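Alginate lyase, family PL7 (Zobellia galactanivorans, PDB 3ZPY) probably cleaves alginate as a polysaccharide lyase of family PL7, acting here through its catalytic domain, the C-terminal part of a longer protein. Local coordinates at residues 48-53 against 61-66; 100-105 against 179-184; 191-196 against 205-210. All coordinates share one frame; numbering follows the deposited sequence.

Contact 1: 48-53 against 61-66; sequences DNYFYT and KCYRGL
Tyr-50 lies against Lys-61, Tyr-63 and Leu-66, and its side chain can be followed outward. Tyr-50 CB sits 4.0 Å from Lys-61 O, and CD1 comes nearer to the same carbonyl, which lies at the ring edge close to its plane. Tyr-50 CE1 then wedges between two side chains, 3.6 Å from Tyr-63 CE1 and equally close to Leu-66 CD2. The tyrosine rings meet rim to rim, neither over the other's face, with their planes at 90°. At the tip, Tyr-50 OH touches Leu-66 CD1 at 3.6 Å, while its hydrogen bond goes to Gly-22 O. Asn-49 CB rests over the centre of one face of the Tyr-50 ring.

Tyr-63 OH donates to Asn-49 O at 2.7 Å, in the carbonyl plane and on a lone pair. The main-chain link, Lys-61 N to Tyr-50 O, is 2.8 Å and almost straight (173°). Lys-61 has CG anti to its own N (chi1 -170°) and stays extended, which carries its methylenes past Asn-49 O and NZ to a water that also binds Asp-48 O.

The chain at Tyr-50 and Phe-51, opposite Asp-47, fits a classic beta bulge where strand 51-53 begins its hairpin with strand 58-63. Strand 235-247 flanks the hairpin, touching Tyr-52, Lys-61 and Tyr-63, while strand 15-21 meets Tyr-50 through Ser-19 and Leu-66 through Phe-20.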
loop_
_atom_site.group_PDB
_atom_site.type_symbol
_atom_site.label_atom_id
_atom_site.label_comp_id
_atom_site.label_asym_id
_atom_site.label_seq_id
_atom_site.Cartn_x
_atom_site.Cartn_y
_atom_site.Cartn_z
ATOM N N ASP A 48 -18.395 -1.915 3.305
ATOM C CA ASP A 48 -17.974 -3.313 3.252
ATOM C C ASP A 48 -17.437 -3.761 1.953
ATOM O O ASP A 48 -16.787 -4.802 1.912
ATOM C CB ASP A 48 -19.211 -4.203 3.568
ATOM C CG ASP A 48 -19.602 -4.177 5.025
ATOM O OD1 ASP A 48 -18.892 -3.451 5.837
ATOM O OD2 ASP A 48 -20.655 -4.830 5.384
ATOM N N ASN A 49 -17.599 -2.950 0.886
ATOM C CA ASN A 49 -17.022 -3.376 -0.370
ATOM C C ASN A 49 -15.494 -3.059 -0.417
ATOM O O ASN A 49 -14.766 -3.624 -1.223
ATOM C CB ASN A 49 -17.651 -2.663 -1.538
ATOM C CG ASN A 49 -19.049 -3.203 -1.896
ATOM O OD1 ASN A 49 -19.975 -2.418 -2.105
ATOM N ND2 ASN A 49 -19.225 -4.492 -1.772
ATOM N N TYR A 50 -15.054 -2.066 0.390
ATOM C CA TYR A 50 -13.701 -1.457 0.238
ATOM C C TYR A 50 -12.857 -1.317 1.493
ATOM O O TYR A 50 -11.641 -1.503 1.457
ATOM C CB TYR A 50 -13.807 -0.034 -0.357
ATOM C CG TYR A 50 -14.488 0.001 -1.713
ATOM C CD1 TYR A 50 -14.042 -0.817 -2.794
ATOM C CD2 TYR A 50 -15.633 0.775 -1.901
ATOM C CE1 TYR A 50 -14.729 -0.770 -3.984
ATOM C CE2 TYR A 50 -16.321 0.830 -3.102
ATOM C CZ TYR A 50 -15.881 0.040 -4.148
ATOM O OH TYR A 50 -16.527 0.098 -5.364
ATOM N N PHE A 51 -13.488 -0.859 2.565
ATOM C CA PHE A 51 -12.761 -0.309 3.702
ATOM C C PHE A 51 -13.647 -0.491 4.907
ATOM O O PHE A 51 -14.647 0.251 5.064
ATOM C CB PHE A 51 -12.451 1.210 3.450
ATOM C CG PHE A 51 -11.650 1.849 4.587
ATOM C CD1 PHE A 51 -10.264 1.667 4.684
ATOM C CD2 PHE A 51 -12.289 2.646 5.519
ATOM C CE1 PHE A 51 -9.546 2.278 5.699
ATOM C CE2 PHE A 51 -11.568 3.267 6.503
ATOM C CZ PHE A 51 -10.220 3.098 6.601
ATOM N N TYR A 52 -13.265 -1.454 5.793
ATOM C CA TYR A 52 -14.171 -1.846 6.853
ATOM C C TYR A 52 -13.390 -2.456 7.972
ATOM O O TYR A 52 -12.215 -2.729 7.856
ATOM C CB TYR A 52 -15.318 -2.753 6.322
ATOM C CG TYR A 52 -14.867 -4.065 5.727
ATOM C CD1 TYR A 52 -14.719 -5.166 6.571
ATOM C CD2 TYR A 52 -14.532 -4.188 4.376
ATOM C CE1 TYR A 52 -14.300 -6.402 6.068
ATOM C CE2 TYR A 52 -14.043 -5.411 3.841
ATOM C CZ TYR A 52 -13.974 -6.497 4.738
ATOM O OH TYR A 52 -13.523 -7.689 4.279
ATOM N N THR A 53 -14.106 -2.740 9.052
ATOM C CA THR A 53 -13.419 -3.352 10.233
ATOM C C THR A 53 -14.242 -4.462 10.870
ATOM O O THR A 53 -15.497 -4.420 10.780
ATOM C CB THR A 53 -13.011 -2.278 11.295
ATOM O OG1 THR A 53 -12.230 -2.898 12.306
ATOM C CG2 THR A 53 -14.230 -1.586 11.886
ATOM N N LYS A 61 -10.078 -3.658 0.640
ATOM C CA LYS A 61 -10.506 -4.606 -0.403
ATOM C C LYS A 61 -10.574 -3.814 -1.761
ATOM O O LYS A 61 -11.310 -2.786 -1.846
ATOM C CB LYS A 61 -11.960 -5.144 -0.002
ATOM C CG LYS A 61 -12.381 -6.294 -0.870
ATOM C CD LYS A 61 -13.661 -6.941 -0.392
ATOM C CE LYS A 61 -14.043 -8.135 -1.203
ATOM N NZ LYS A 61 -15.170 -8.849 -0.563
ATOM N N CYS A 62 -9.796 -4.297 -2.718
ATOM C CA CYS A 62 -9.708 -3.603 -4.023
ATOM C C CYS A 62 -9.854 -4.624 -5.128
ATOM O O CYS A 62 -9.466 -5.788 -4.966
ATOM C CB CYS A 62 -8.361 -2.782 -4.063
ATOM S SG CYS A 62 -8.262 -1.671 -5.464
ATOM N N TYR A 63 -10.390 -4.195 -6.260
ATOM C CA TYR A 63 -10.832 -5.146 -7.264
ATOM C C TYR A 63 -10.106 -4.895 -8.565
ATOM O O TYR A 63 -9.866 -3.735 -8.924
ATOM C CB TYR A 63 -12.372 -5.033 -7.551
ATOM C CG TYR A 63 -13.191 -5.225 -6.308
ATOM C CD1 TYR A 63 -13.282 -4.190 -5.348
ATOM C CD2 TYR A 63 -13.943 -6.415 -6.128
ATOM C CE1 TYR A 63 -13.976 -4.333 -4.175
ATOM C CE2 TYR A 63 -14.682 -6.567 -4.920
ATOM C CZ TYR A 63 -14.757 -5.477 -4.030
ATOM O OH TYR A 63 -15.419 -5.667 -2.828
ATOM N N ARG A 64 -9.758 -5.985 -9.244
ATOM C CA ARG A 64 -9.264 -5.906 -10.634
ATOM C C ARG A 64 -10.269 -5.085 -11.437
ATOM O O ARG A 64 -11.505 -5.284 -11.347
ATOM C CB ARG A 64 -9.300 -7.362 -11.171
ATOM C CG ARG A 64 -8.714 -7.556 -12.588
ATOM C CD ARG A 64 -8.833 -9.037 -12.954
ATOM N NE ARG A 64 -8.004 -9.417 -14.118
ATOM C CZ ARG A 64 -8.446 -9.588 -15.359
ATOM N NH1 ARG A 64 -9.674 -9.235 -15.721
ATOM N NH2 ARG A 64 -7.635 -10.105 -16.275
ATOM N N GLY A 65 -9.745 -4.121 -12.230
ATOM C CA GLY A 65 -10.636 -3.342 -13.142
ATOM C C GLY A 65 -11.499 -2.301 -12.418
ATOM O O GLY A 65 -12.307 -1.710 -13.079
ATOM N N LEU A 66 -11.337 -2.121 -11.075
ATOM C CA LEU A 66 -12.130 -1.178 -10.336
ATOM C C LEU A 66 -11.872 0.225 -10.880
ATOM O O LEU A 66 -10.726 0.714 -10.922
ATOM C CB LEU A 66 -11.762 -1.257 -8.898
ATOM C CG LEU A 66 -12.610 -0.464 -7.854
ATOM C CD1 LEU A 66 -14.081 -0.916 -7.863
ATOM C CD2 LEU A 66 -12.036 -0.481 -6.416
HETATM O O HOH W 1 -17.253 -7.070 0.186
#

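Contact 2: 100-105 against 179-184; sequences EWTVQV and DTTYNC
Strands 96-107 and 182-189 are antiparallel neighbours in the seven-stranded sheet of the beta-jelly-roll fold of PL7 lyases, and this contact is where they pair. The segment axes of 100-105 and 182-184 approach to 4.7 Å. Trp-101 with Cys-184 and Val-103 with Tyr-182 are hydrogen-bonded pairs, each closed by two main-chain bonds, with the non-hydrogen-bonded pair Thr-102 and Asn-183 between them.

On the Trp-101 side of the sheet, Cys-184 CB makes a CH-pi contact over the indole, 3.4 Å from the centroid of the six-membered ring of Trp-101. Cys-184 SG follows over the same face at 4.2 Å from that centroid and abuts Val-103 CG1. On the other side Thr-102 OG1 donates to Asn-183 OD1 at 2.7 Å in the carbonyl plane, and Thr-102 CG2 presses tightly on Thr-181 CG2 at 3.4 Å.

Past the last bridged pair, Gln-104 stays extended beyond CG and sends NE2 to Thr-181 OG1 at 2.8 Å, nearly straight (174°) and in its amide plane. The same NE2 reaches a water held by Asp-179 O, while OE1 accepts from Arg-239. A leucine in place of Gln-104 would probably leave Thr-181 OG1 without this donor and Arg-239 without this acceptor.

Apolar and sulfur-aromatic packing thus marks the Trp-101 face; the Thr-102 face combines a polar bond with a methyl contact, and the buried Gln-104 amide is satisfied at both ends.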
loop_
_atom_site.group_PDB
_atom_site.type_symbol
_atom_site.label_atom_id
_atom_site.label_comp_id
_atom_site.label_asym_id
_atom_site.label_seq_id
_atom_site.Cartn_x
_atom_site.Cartn_y
_atom_site.Cartn_z
ATOM N N GLU A 100 5.473 0.965 11.068
ATOM C CA GLU A 100 5.215 -0.419 11.571
ATOM C C GLU A 100 3.738 -0.747 11.404
ATOM O O GLU A 100 2.866 0.086 11.638
ATOM C CB GLU A 100 5.573 -0.505 13.020
ATOM C CG GLU A 100 7.071 -0.390 13.258
ATOM C CD GLU A 100 7.449 -0.276 14.710
ATOM O OE1 GLU A 100 7.183 0.833 15.221
ATOM O OE2 GLU A 100 7.911 -1.238 15.284
ATOM N N TRP A 101 3.478 -1.969 10.946
ATOM C CA TRP A 101 2.085 -2.438 10.829
ATOM C C TRP A 101 2.055 -3.910 10.843
ATOM O O TRP A 101 2.986 -4.588 10.387
ATOM C CB TRP A 101 1.433 -1.876 9.542
ATOM C CG TRP A 101 1.867 -2.351 8.196
ATOM C CD1 TRP A 101 1.016 -3.011 7.294
ATOM C CD2 TRP A 101 3.139 -2.225 7.515
ATOM N NE1 TRP A 101 1.666 -3.285 6.144
ATOM C CE2 TRP A 101 2.962 -2.833 6.195
ATOM C CE3 TRP A 101 4.354 -1.644 7.825
ATOM C CZ2 TRP A 101 4.028 -2.852 5.252
ATOM C CZ3 TRP A 101 5.391 -1.674 6.895
ATOM C CH2 TRP A 101 5.237 -2.304 5.653
ATOM N N THR A 102 0.973 -4.445 11.352
ATOM C CA THR A 102 0.783 -5.877 11.434
ATOM C C THR A 102 -0.199 -6.188 10.335
ATOM O O THR A 102 -1.294 -5.597 10.266
ATOM C CB THR A 102 0.239 -6.228 12.857
ATOM O OG1 THR A 102 1.245 -5.876 13.802
ATOM C CG2 THR A 102 -0.105 -7.742 12.985
ATOM N N VAL A 103 0.150 -7.152 9.559
ATOM C CA VAL A 103 -0.635 -7.339 8.253
ATOM C C VAL A 103 -0.897 -8.821 8.015
ATOM O O VAL A 103 -0.107 -9.711 8.400
ATOM C CB VAL A 103 0.191 -6.737 7.062
ATOM C CG1 VAL A 103 1.461 -7.572 6.721
ATOM C CG2 VAL A 103 -0.684 -6.575 5.807
ATOM N N GLN A 104 -2.014 -9.057 7.310
ATOM C CA GLN A 104 -2.170 -10.281 6.509
ATOM C C GLN A 104 -2.691 -9.946 5.134
ATOM O O GLN A 104 -3.299 -8.878 4.920
ATOM C CB GLN A 104 -3.166 -11.232 7.121
ATOM C CG GLN A 104 -2.927 -11.645 8.602
ATOM C CD GLN A 104 -3.771 -12.821 8.956
ATOM O OE1 GLN A 104 -4.706 -13.189 8.161
ATOM N NE2 GLN A 104 -3.519 -13.440 10.089
ATOM N N VAL A 105 -2.363 -10.839 4.208
ATOM C CA VAL A 105 -2.980 -10.758 2.880
ATOM C C VAL A 105 -3.869 -12.008 2.855
ATOM O O VAL A 105 -3.344 -13.133 3.049
ATOM C CB VAL A 105 -1.994 -10.650 1.718
ATOM C CG1 VAL A 105 -2.773 -10.650 0.393
ATOM C CG2 VAL A 105 -1.071 -9.448 1.920
ATOM N N ASP A 179 -3.054 -15.430 4.790
ATOM C CA ASP A 179 -3.721 -15.652 6.070
ATOM C C ASP A 179 -2.738 -15.894 7.146
ATOM O O ASP A 179 -3.036 -16.591 8.087
ATOM C CB ASP A 179 -4.626 -16.876 5.910
ATOM C CG ASP A 179 -5.686 -16.692 4.814
ATOM O OD1 ASP A 179 -6.240 -15.603 4.660
ATOM O OD2 ASP A 179 -5.873 -17.658 3.994
ATOM N N THR A 180 -1.658 -15.115 7.219
ATOM C CA THR A 180 -0.549 -15.284 8.114
ATOM C C THR A 180 -0.113 -13.937 8.595
ATOM O O THR A 180 0.163 -13.032 7.782
ATOM C CB THR A 180 0.619 -16.009 7.481
ATOM O OG1 THR A 180 0.196 -17.320 7.103
ATOM C CG2 THR A 180 1.790 -16.141 8.414
ATOM N N THR A 181 -0.045 -13.733 9.892
ATOM C CA THR A 181 0.274 -12.397 10.469
ATOM C C THR A 181 1.762 -12.166 10.367
ATOM O O THR A 181 2.607 -12.994 10.788
ATOM C CB THR A 181 -0.182 -12.433 11.933
ATOM O OG1 THR A 181 -1.584 -12.430 11.810
ATOM C CG2 THR A 181 0.280 -11.144 12.670
ATOM N N TYR A 182 2.076 -10.969 9.844
ATOM C CA TYR A 182 3.493 -10.506 9.838
ATOM C C TYR A 182 3.493 -9.148 10.535
ATOM O O TYR A 182 2.705 -8.248 10.192
ATOM C CB TYR A 182 4.004 -10.328 8.406
ATOM C CG TYR A 182 4.078 -11.629 7.722
ATOM C CD1 TYR A 182 5.143 -12.504 7.928
ATOM C CD2 TYR A 182 3.034 -12.015 6.828
ATOM C CE1 TYR A 182 5.206 -13.722 7.278
ATOM C CE2 TYR A 182 3.031 -13.278 6.200
ATOM C CZ TYR A 182 4.148 -14.094 6.407
ATOM O OH TYR A 182 4.204 -15.302 5.766
ATOM N N ASN A 183 4.424 -9.001 11.462
ATOM C CA ASN A 183 4.737 -7.679 11.998
ATOM C C ASN A 183 5.804 -6.986 11.165
ATOM O O ASN A 183 6.980 -7.452 11.168
ATOM C CB ASN A 183 5.207 -7.758 13.448
ATOM C CG ASN A 183 4.126 -8.360 14.354
ATOM O OD1 ASN A 183 2.944 -7.907 14.309
ATOM N ND2 ASN A 183 4.485 -9.350 15.174
ATOM N N CYS A 184 5.415 -5.963 10.382
ATOM C CA CYS A 184 6.308 -5.383 9.357
ATOM C C CYS A 184 6.873 -4.098 9.896
ATOM O O CYS A 184 6.188 -3.352 10.618
ATOM C CB CYS A 184 5.506 -5.040 8.089
ATOM S SG CYS A 184 4.612 -6.410 7.366
HETATM O O HOH W 2 -4.852 -16.134 10.157
HETATM O O HOH W 3 -0.511 -13.046 5.126
#

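Contact 3: 191-196 against 205-210; sequences GYVELF and KKMEVD
Three main-chain hydrogen bonds join Gly-191 and Val-193 to Lys-205 and Met-207: Val-193 and Lys-205 exchange two in an antiparallel hydrogen-bonded pair, and Met-207 N donates to Gly-191 O at 2.9 Å and 174°. Gly-191 adopts a positive phi, a conformation easy for glycine.

Tyr-192 and Lys-206 form the next, non-hydrogen-bonded pair, their CA atoms 4.1 Å apart. Lys-206 CB lies over the Tyr-192 ring in a CH-pi contact, 3.7 Å from its centroid and 13° off the normal. Further out the lysine chain bends at chi4 (50°), bringing Lys-206 NZ to 3.5 Å from Tyr-192 CE1. Tyr-192 also makes a cation-pi contact with Arg-204. Facing the other way, Val-193 CG2 meets Met-207 CG at 4.0 Å, a purely apolar touch between obliquely set side chains.

The pairing belongs to the hairpin of strands 192-197 and 200-206, the latter outermost in its sheet within this chain. Val-193 and Met-207 both pack on Val-139 of strand 138-146 in the other sheet and on Tyr-188 of the adjacent strand 182-189, while Tyr-162 and Val-163 of helix 162-165 adjoin Met-207.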
loop_
_atom_site.group_PDB
_atom_site.type_symbol
_atom_site.label_atom_id
_atom_site.label_comp_id
_atom_site.label_asym_id
_atom_site.label_seq_id
_atom_site.Cartn_x
_atom_site.Cartn_y
_atom_site.Cartn_z
ATOM N N GLY A 191 19.858 6.846 3.959
ATOM C CA GLY A 191 19.655 6.603 2.605
ATOM C C GLY A 191 19.417 5.129 2.266
ATOM O O GLY A 191 19.305 4.782 1.135
ATOM N N TYR A 192 19.276 4.249 3.255
ATOM C CA TYR A 192 18.907 2.860 3.042
ATOM C C TYR A 192 17.404 2.650 3.238
ATOM O O TYR A 192 16.821 3.168 4.197
ATOM C CB TYR A 192 19.583 1.928 4.064
ATOM C CG TYR A 192 21.072 1.727 3.797
ATOM C CD1 TYR A 192 22.027 2.723 4.175
ATOM C CD2 TYR A 192 21.527 0.515 3.287
ATOM C CE1 TYR A 192 23.402 2.499 3.962
ATOM C CE2 TYR A 192 22.919 0.350 3.009
ATOM C CZ TYR A 192 23.797 1.290 3.401
ATOM O OH TYR A 192 25.201 1.194 3.206
ATOM N N VAL A 193 16.782 1.849 2.344
ATOM C CA VAL A 193 15.389 1.368 2.489
ATOM C C VAL A 193 15.477 -0.048 2.987
ATOM O O VAL A 193 16.248 -0.871 2.493
ATOM C CB VAL A 193 14.715 1.388 1.114
ATOM C CG1 VAL A 193 13.355 0.755 1.210
ATOM C CG2 VAL A 193 14.646 2.837 0.663
ATOM N N GLU A 194 14.703 -0.337 4.047
ATOM C CA GLU A 194 14.770 -1.655 4.721
ATOM C C GLU A 194 13.456 -2.131 5.223
ATOM O O GLU A 194 12.655 -1.329 5.749
ATOM C CB GLU A 194 15.781 -1.604 5.852
ATOM C CG GLU A 194 15.990 -2.934 6.593
ATOM C CD GLU A 194 17.244 -2.898 7.422
ATOM O OE1 GLU A 194 17.770 -1.767 7.703
ATOM O OE2 GLU A 194 17.764 -3.977 7.748
ATOM N N LEU A 195 13.219 -3.428 4.967
ATOM C CA LEU A 195 12.048 -4.112 5.574
ATOM C C LEU A 195 12.482 -5.146 6.518
ATOM O O LEU A 195 13.264 -6.020 6.180
ATOM C CB LEU A 195 11.201 -4.748 4.441
ATOM C CG LEU A 195 9.914 -5.471 4.869
ATOM C CD1 LEU A 195 8.830 -4.544 5.412
ATOM C CD2 LEU A 195 9.383 -6.270 3.689
ATOM N N PHE A 196 11.854 -5.118 7.714
ATOM C CA PHE A 196 11.910 -6.200 8.681
ATOM C C PHE A 196 10.534 -6.891 8.680
ATOM O O PHE A 196 9.468 -6.244 8.601
ATOM C CB PHE A 196 12.169 -5.684 10.124
ATOM C CG PHE A 196 13.520 -4.980 10.325
ATOM C CD1 PHE A 196 13.695 -3.619 9.956
ATOM C CD2 PHE A 196 14.514 -5.580 11.057
ATOM C CE1 PHE A 196 14.963 -3.018 10.097
ATOM C CE2 PHE A 196 15.757 -5.006 11.222
ATOM C CZ PHE A 196 15.952 -3.725 10.778
ATOM N N LYS A 205 18.674 -2.000 1.254
ATOM C CA LYS A 205 19.418 -1.582 0.075
ATOM C C LYS A 205 19.501 -0.082 0.082
ATOM O O LYS A 205 18.524 0.610 0.370
ATOM C CB LYS A 205 18.725 -2.085 -1.209
ATOM C CG LYS A 205 19.600 -1.872 -2.462
ATOM C CD LYS A 205 18.988 -2.682 -3.626
ATOM C CE LYS A 205 19.796 -2.541 -4.939
ATOM N NZ LYS A 205 21.137 -3.109 -4.713
ATOM N N LYS A 206 20.681 0.427 -0.297
ATOM C CA LYS A 206 20.902 1.873 -0.413
ATOM C C LYS A 206 20.232 2.446 -1.672
ATOM O O LYS A 206 20.361 1.857 -2.757
ATOM C CB LYS A 206 22.325 2.237 -0.059
ATOM C CG LYS A 206 22.590 3.721 0.133
ATOM C CD LYS A 206 24.081 4.014 0.176
ATOM C CE LYS A 206 24.362 5.352 0.843
ATOM N NZ LYS A 206 23.668 5.476 2.153
ATOM N N MET A 207 19.647 3.626 -1.541
ATOM C CA MET A 207 19.221 4.450 -2.686
ATOM C C MET A 207 20.442 5.215 -3.162
ATOM O O MET A 207 20.938 6.166 -2.475
ATOM C CB MET A 207 18.137 5.428 -2.278
ATOM C CG MET A 207 16.821 4.753 -2.053
ATOM S SD MET A 207 16.007 4.397 -3.626
ATOM C CE MET A 207 15.548 6.112 -4.091
ATOM N N GLU A 208 20.912 4.891 -4.368
ATOM C CA GLU A 208 22.047 5.620 -4.983
ATOM C C GLU A 208 21.569 6.813 -5.775
ATOM O O GLU A 208 21.747 6.878 -6.968
ATOM C CB GLU A 208 22.897 4.669 -5.856
ATOM C CG GLU A 208 23.491 3.456 -5.137
ATOM C CD GLU A 208 24.433 3.810 -3.990
ATOM O OE1 GLU A 208 24.931 4.969 -3.889
ATOM O OE2 GLU A 208 24.702 2.891 -3.196
ATOM N N VAL A 209 20.946 7.730 -5.095
ATOM C CA VAL A 209 20.343 8.977 -5.657
ATOM C C VAL A 209 20.752 10.044 -4.598
ATOM O O VAL A 209 20.704 9.777 -3.371
ATOM C CB VAL A 209 18.797 8.880 -5.628
ATOM C CG1 VAL A 209 18.184 10.290 -5.854
ATOM C CG2 VAL A 209 18.287 7.826 -6.631
ATOM N N ASP A 210 21.125 11.244 -5.071
ATOM C CA ASP A 210 21.590 12.333 -4.170
ATOM C C ASP A 210 20.494 12.952 -3.330
ATOM O O ASP A 210 20.636 13.065 -2.155
ATOM C CB ASP A 210 22.371 13.419 -4.937
ATOM C CG ASP A 210 23.451 12.845 -5.799
ATOM O OD1 ASP A 210 24.156 11.898 -5.366
ATOM O OD2 ASP A 210 23.587 13.350 -6.930
#

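All three contacts belong to one antiparallel sheet whose order is 51-53, 58-63, 235-247, 96-107, 182-189, 192-197, 200-206. They follow one another along the chain: contact 1 pairs the two strands at one margin, contact 2 the middle strand 96-107 with its neighbour 182-189, contact 3 the two at the other. The centres of contacts 1 and 3 are about 31 Å apart, on opposite sides of the chain's centre; that of contact 2 lies about 18 Å and about 22 Å from them, respectively. Contact 1 touches neither, whereas contacts 2 and 3 meet through Leu-195 CD1, 4.2 Å from Trp-101 CH2. Two local hairpins thus flank a pairing between sequence-distant strands within the catalytic domain.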